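PDB 4I3Y: inositol monophosphatase family protein from Staphylococcus aureus subsp. aureus MSSA476, which probably hydrolyses inositol monophosphates to inositol and phosphate in a magnesium-dependent reaction that lithium inhibits. Local coordinates for residues 90-95 with 238-243; 194-199 with 217-222. All blocks are in the same frame, centred on the assembly; numbering follows the deposited sequence.

Contact 1: residues 90-95 with 238-243; sequences LWIMDP and IDHLKG. With MG (magnesium ion), chain D.
The imidazole of H240 meets the strand segment 90-95 with its edge: CD2 of L90 and CD1 of I92 both lie near the ring plane, while F116, from the neighbouring strand 110-117, stacks on the ring. The I92 contact is the closer, with CD1 4.0 Å from CD2 of H240; L90 CD2 stands 4.4 Å from H240 NE2. The same I92 methyl reaches the backbone of the loop, 3.5 Å from the carbonyl O of H240. It gets there because CG1 stands anti to the carbonyl carbon (chi1 -58°) and the chain beyond it is extended. L90 adds an apolar pair, its CD2 3.6 Å from CD1 of L241, the two leucines crossing obliquely.

The loop 238-243 offers these groups from a type I beta turn running from D239 to K242. Its backbone bond runs from K242 N to D239 O, and an Asx turn is built on the same aspartate: L241 N donates to D239 OD1 over 2.9 Å, coming from above the carboxylate plane. H240 and L241 are the central residues of the turn; the CB of H240 points toward the strand, whereas L241 reaches it with its end. Strand 89-97 lies between strands 72-75 and 110-117, with backbone bonds from W91 and M93 to L74 and from L90 and I92 to F116 and A114.

At the far end of the strand segment D94 turns to the metal, its OD1 2.0 Å from the magnesium ion, which water 1, E76 and the carbonyl O of I96 also bind. No hydrogen bond joins the two segments. L90 and I92 offer only aliphatic groups to the CD2-NE2 edge of the imidazole, so the contact is van der Waals packing, while ND1 bonds to a glycerol that probably comes from the crystallisation liquor.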
# COMPACT_ATOMS: atom_id res chain seq x y z
N LEU A 90 -22.78 13.04 18.63
CA LEU A 90 -21.73 13.66 17.83
C LEU A 90 -21.15 12.71 16.78
O LEU A 90 -20.76 11.58 17.11
CB LEU A 90 -20.58 14.04 18.73
CG LEU A 90 -19.40 14.65 17.94
CD1 LEU A 90 -19.66 15.94 17.21
CD2 LEU A 90 -18.22 14.75 18.88
N TRP A 91 -21.11 13.21 15.56
CA TRP A 91 -20.45 12.54 14.43
C TRP A 91 -19.09 13.19 14.15
O TRP A 91 -19.01 14.41 13.99
CB TRP A 91 -21.34 12.62 13.18
CG TRP A 91 -22.56 11.74 13.36
CD1 TRP A 91 -23.74 12.09 14.00
CD2 TRP A 91 -22.70 10.34 13.01
NE1 TRP A 91 -24.62 11.00 14.02
CE2 TRP A 91 -24.02 9.93 13.42
CE3 TRP A 91 -21.87 9.43 12.36
CZ2 TRP A 91 -24.52 8.62 13.19
CZ3 TRP A 91 -22.34 8.13 12.13
CH2 TRP A 91 -23.67 7.73 12.57
N ILE A 92 -18.03 12.39 14.05
CA ILE A 92 -16.77 12.96 13.57
C ILE A 92 -16.52 12.43 12.16
O ILE A 92 -16.69 11.21 11.90
CB ILE A 92 -15.62 12.65 14.50
CG1 ILE A 92 -15.94 13.19 15.90
CG2 ILE A 92 -14.31 13.21 13.90
CD1 ILE A 92 -14.77 13.10 16.88
N MET A 93 -16.21 13.32 11.22
CA MET A 93 -16.00 12.86 9.83
C MET A 93 -14.72 13.34 9.17
O MET A 93 -14.44 14.54 9.14
CB MET A 93 -17.15 13.30 8.91
CG MET A 93 -17.02 12.84 7.45
SD MET A 93 -18.33 13.53 6.40
CE MET A 93 -18.59 12.14 5.32
N ASP A 94 -14.00 12.39 8.56
CA ASP A 94 -12.96 12.75 7.59
C ASP A 94 -13.50 12.41 6.18
O ASP A 94 -13.61 11.21 5.86
CB ASP A 94 -11.71 11.93 7.86
CG ASP A 94 -10.51 12.51 7.17
OD1 ASP A 94 -10.68 13.20 6.13
OD2 ASP A 94 -9.43 12.33 7.73
N PRO A 95 -13.88 13.43 5.38
CA PRO A 95 -14.60 13.02 4.17
C PRO A 95 -13.72 12.30 3.18
O PRO A 95 -14.19 11.38 2.49
CB PRO A 95 -15.14 14.33 3.63
CG PRO A 95 -14.18 15.41 4.17
CD PRO A 95 -13.84 14.91 5.55
N ILE A 238 -6.66 8.94 24.58
CA ILE A 238 -6.73 10.07 23.69
C ILE A 238 -8.08 10.72 23.79
O ILE A 238 -9.12 10.04 23.77
CB ILE A 238 -6.55 9.62 22.20
CG1 ILE A 238 -5.26 8.81 22.05
CG2 ILE A 238 -6.63 10.81 21.25
CD1 ILE A 238 -5.27 7.84 20.89
N ASP A 239 -8.08 12.04 23.84
CA ASP A 239 -9.32 12.76 23.72
C ASP A 239 -9.82 12.70 22.26
O ASP A 239 -9.22 13.31 21.36
CB ASP A 239 -9.04 14.21 24.08
CG ASP A 239 -10.30 15.03 24.27
OD1 ASP A 239 -11.43 14.62 23.87
OD2 ASP A 239 -10.13 16.14 24.78
N HIS A 240 -10.95 12.05 22.02
CA HIS A 240 -11.49 12.03 20.63
C HIS A 240 -11.84 13.41 20.11
O HIS A 240 -11.98 13.64 18.90
CB HIS A 240 -12.72 11.11 20.52
CG HIS A 240 -13.94 11.63 21.25
ND1 HIS A 240 -14.10 11.53 22.61
CD2 HIS A 240 -15.06 12.24 20.79
CE1 HIS A 240 -15.26 12.07 22.97
NE2 HIS A 240 -15.87 12.48 21.87
N LEU A 241 -12.08 14.35 21.02
CA LEU A 241 -12.40 15.73 20.56
C LEU A 241 -11.18 16.51 20.07
O LEU A 241 -11.29 17.45 19.31
CB LEU A 241 -13.08 16.50 21.70
CG LEU A 241 -14.60 16.62 21.81
CD1 LEU A 241 -15.39 15.58 21.02
CD2 LEU A 241 -15.07 16.74 23.26
N LYS A 242 -10.00 16.12 20.49
CA LYS A 242 -8.77 16.88 20.14
C LYS A 242 -7.71 16.02 19.47
O LYS A 242 -7.70 14.79 19.58
CB LYS A 242 -8.16 17.52 21.38
CG LYS A 242 -9.15 18.24 22.26
CD LYS A 242 -9.76 19.37 21.46
CE LYS A 242 -10.63 20.29 22.32
NZ LYS A 242 -10.69 21.64 21.64
N GLY A 243 -6.78 16.59 18.78
CA GLY A 243 -5.64 15.67 18.43
C GLY A 243 -5.12 14.80 19.60
O GLY A 243 -5.51 15.00 20.74
MG MG D . -9.33 14.22 5.15
O HOH W 1 -10.81 15.51 3.99

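Contact 2: residues 194-199 with 217-222; sequences DSMRVA and AAQFLF
M196 and F222 form a Met-aromatic contact between two helices, 191-200 and 219-225, within the alternating alpha/beta layers of the inositol monophosphatase fold. The thioether lies over one face of the phenyl ring, the two side chains crossing at about a right angle. Its SD is 4.1 Å from the centroid of the F222 ring and 13° off the ring normal. The methyl CE sits over the same face, 3.9 Å from that centroid, and makes a CH-pi contact offset toward the CG-CD2 side of the rim. Bends at chi2 and chi3 lay the end of the M196 chain across the ring. V126 and Y135, on adjacent strands of the large sheet, pack on the methionine, and Y135 also touches F222, so the pair is enclosed between the helices and that sheet.

One hydrogen bond joins the two segments. Q219 NE2 donates to S195 OG over 3.3 Å with an angle of 163° at the hydrogen, and the hydroxyl oxygen lies close to the amide plane, so the link is long but nearly straight. Each end has a further partner: S195 OG bonds to the carbonyl O of C191, one turn back in its helix, and Q219 NE2 also donates to the carbonyl O of D215. Two bonds from NE2 should fix the rotation of the buried amide, which a bend at chi2 carries to the serine hydroxyl.

Van der Waals packing accompanies the bond where the two backbones come nearest, at S195 and Q219, whose CA atoms are 7.1 Å apart. With Q219 CG anti to the carbonyl carbon (chi1 -71°), the aliphatic part of the glutamine also meets the serine: CG of Q219 rests 3.5 Å from CB of S195.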
# COMPACT_ATOMS: atom_id res chain seq x y z
N ASP A 194 -4.00 2.48 7.05
CA ASP A 194 -2.88 1.90 7.77
C ASP A 194 -3.43 1.39 9.12
O ASP A 194 -2.94 0.35 9.64
CB ASP A 194 -1.78 2.96 8.04
CG ASP A 194 -0.92 3.28 6.82
OD1 ASP A 194 0.02 2.49 6.46
OD2 ASP A 194 -1.16 4.41 6.26
N SER A 195 -4.46 2.06 9.70
CA SER A 195 -5.04 1.54 10.99
C SER A 195 -5.73 0.22 10.80
O SER A 195 -5.56 -0.71 11.60
CB SER A 195 -6.00 2.53 11.62
OG SER A 195 -5.27 3.69 11.93
N MET A 196 -6.46 0.10 9.70
CA MET A 196 -7.18 -1.14 9.44
C MET A 196 -6.21 -2.29 9.17
O MET A 196 -6.53 -3.45 9.44
CB MET A 196 -8.13 -1.02 8.25
CG MET A 196 -9.40 -0.23 8.51
SD MET A 196 -10.37 -0.79 9.98
CE MET A 196 -9.95 0.59 11.06
N ARG A 197 -5.04 -1.99 8.60
CA ARG A 197 -4.02 -3.09 8.46
C ARG A 197 -3.61 -3.60 9.86
O ARG A 197 -3.35 -4.79 10.05
CB ARG A 197 -2.84 -2.61 7.69
CG ARG A 197 -3.25 -2.12 6.30
CD ARG A 197 -2.46 -2.90 5.26
NE ARG A 197 -2.84 -2.49 3.92
CZ ARG A 197 -2.19 -2.87 2.83
NH1 ARG A 197 -1.16 -3.71 2.86
NH2 ARG A 197 -2.59 -2.41 1.68
N VAL A 198 -3.62 -2.73 10.87
CA VAL A 198 -3.30 -3.19 12.26
C VAL A 198 -4.46 -4.06 12.75
O VAL A 198 -4.25 -5.17 13.27
CB VAL A 198 -3.00 -2.00 13.20
CG1 VAL A 198 -2.80 -2.48 14.65
CG2 VAL A 198 -1.75 -1.22 12.74
N ALA A 199 -5.69 -3.61 12.47
CA ALA A 199 -6.92 -4.28 13.01
C ALA A 199 -7.03 -5.68 12.43
O ALA A 199 -7.44 -6.59 13.12
CB ALA A 199 -8.17 -3.48 12.70
N ALA A 217 -10.91 9.03 14.33
CA ALA A 217 -12.17 9.00 15.09
C ALA A 217 -12.81 7.61 15.10
O ALA A 217 -13.31 7.18 16.13
CB ALA A 217 -13.14 10.05 14.53
N ALA A 218 -12.78 6.90 13.98
CA ALA A 218 -13.42 5.57 13.90
C ALA A 218 -12.64 4.49 14.63
O ALA A 218 -13.23 3.48 15.09
CB ALA A 218 -13.54 5.18 12.43
N GLN A 219 -11.32 4.67 14.69
CA GLN A 219 -10.43 3.66 15.18
C GLN A 219 -10.64 3.29 16.67
O GLN A 219 -10.37 2.12 17.06
CB GLN A 219 -8.97 4.09 14.95
CG GLN A 219 -8.52 4.08 13.48
CD GLN A 219 -8.73 5.40 12.78
OE1 GLN A 219 -9.84 5.98 12.81
NE2 GLN A 219 -7.70 5.85 12.04
N PHE A 220 -11.11 4.25 17.49
CA PHE A 220 -11.40 3.94 18.91
C PHE A 220 -12.25 2.71 19.05
O PHE A 220 -11.93 1.83 19.83
CB PHE A 220 -12.15 5.08 19.63
CG PHE A 220 -11.30 6.32 19.87
CD1 PHE A 220 -10.47 6.40 20.99
CD2 PHE A 220 -11.35 7.42 18.99
CE1 PHE A 220 -9.71 7.56 21.20
CE2 PHE A 220 -10.59 8.54 19.19
CZ PHE A 220 -9.74 8.60 20.29
N LEU A 221 -13.38 2.66 18.34
CA LEU A 221 -14.27 1.51 18.57
C LEU A 221 -13.70 0.23 17.98
O LEU A 221 -13.87 -0.88 18.57
CB LEU A 221 -15.68 1.84 18.03
CG LEU A 221 -16.74 0.79 18.22
CD1 LEU A 221 -16.88 0.54 19.70
CD2 LEU A 221 -18.08 1.25 17.62
N PHE A 222 -12.98 0.35 16.83
CA PHE A 222 -12.28 -0.82 16.30
C PHE A 222 -11.31 -1.38 17.33
O PHE A 222 -11.21 -2.59 17.48
CB PHE A 222 -11.60 -0.51 14.96
CG PHE A 222 -12.55 -0.40 13.78
CD1 PHE A 222 -12.95 -1.54 13.07
CD2 PHE A 222 -13.03 0.83 13.36
CE1 PHE A 222 -13.85 -1.44 12.00
CE2 PHE A 222 -13.92 0.95 12.29
CZ PHE A 222 -14.31 -0.18 11.59

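How the contacts relate
The centres of the two contacts are 13 Å apart, and both halves of contact 2 come between those of contact 1 in sequence. Segment 217-222 joins them in space: CB of A217 touches CG2 of I92 at 3.4 Å, and the F220 ring meets the loop 238-243, with CE2 3.6 Å from CB of H240. Segment 217-222 thus packs against both segments of contact 1 as well as against helix 191-200. D94 of contact 1 binds magnesium directly, whereas the Q219 side chain of contact 2 is about 11 Å from a magnesium ion; its partner D215 places a carboxylate close to that of D94.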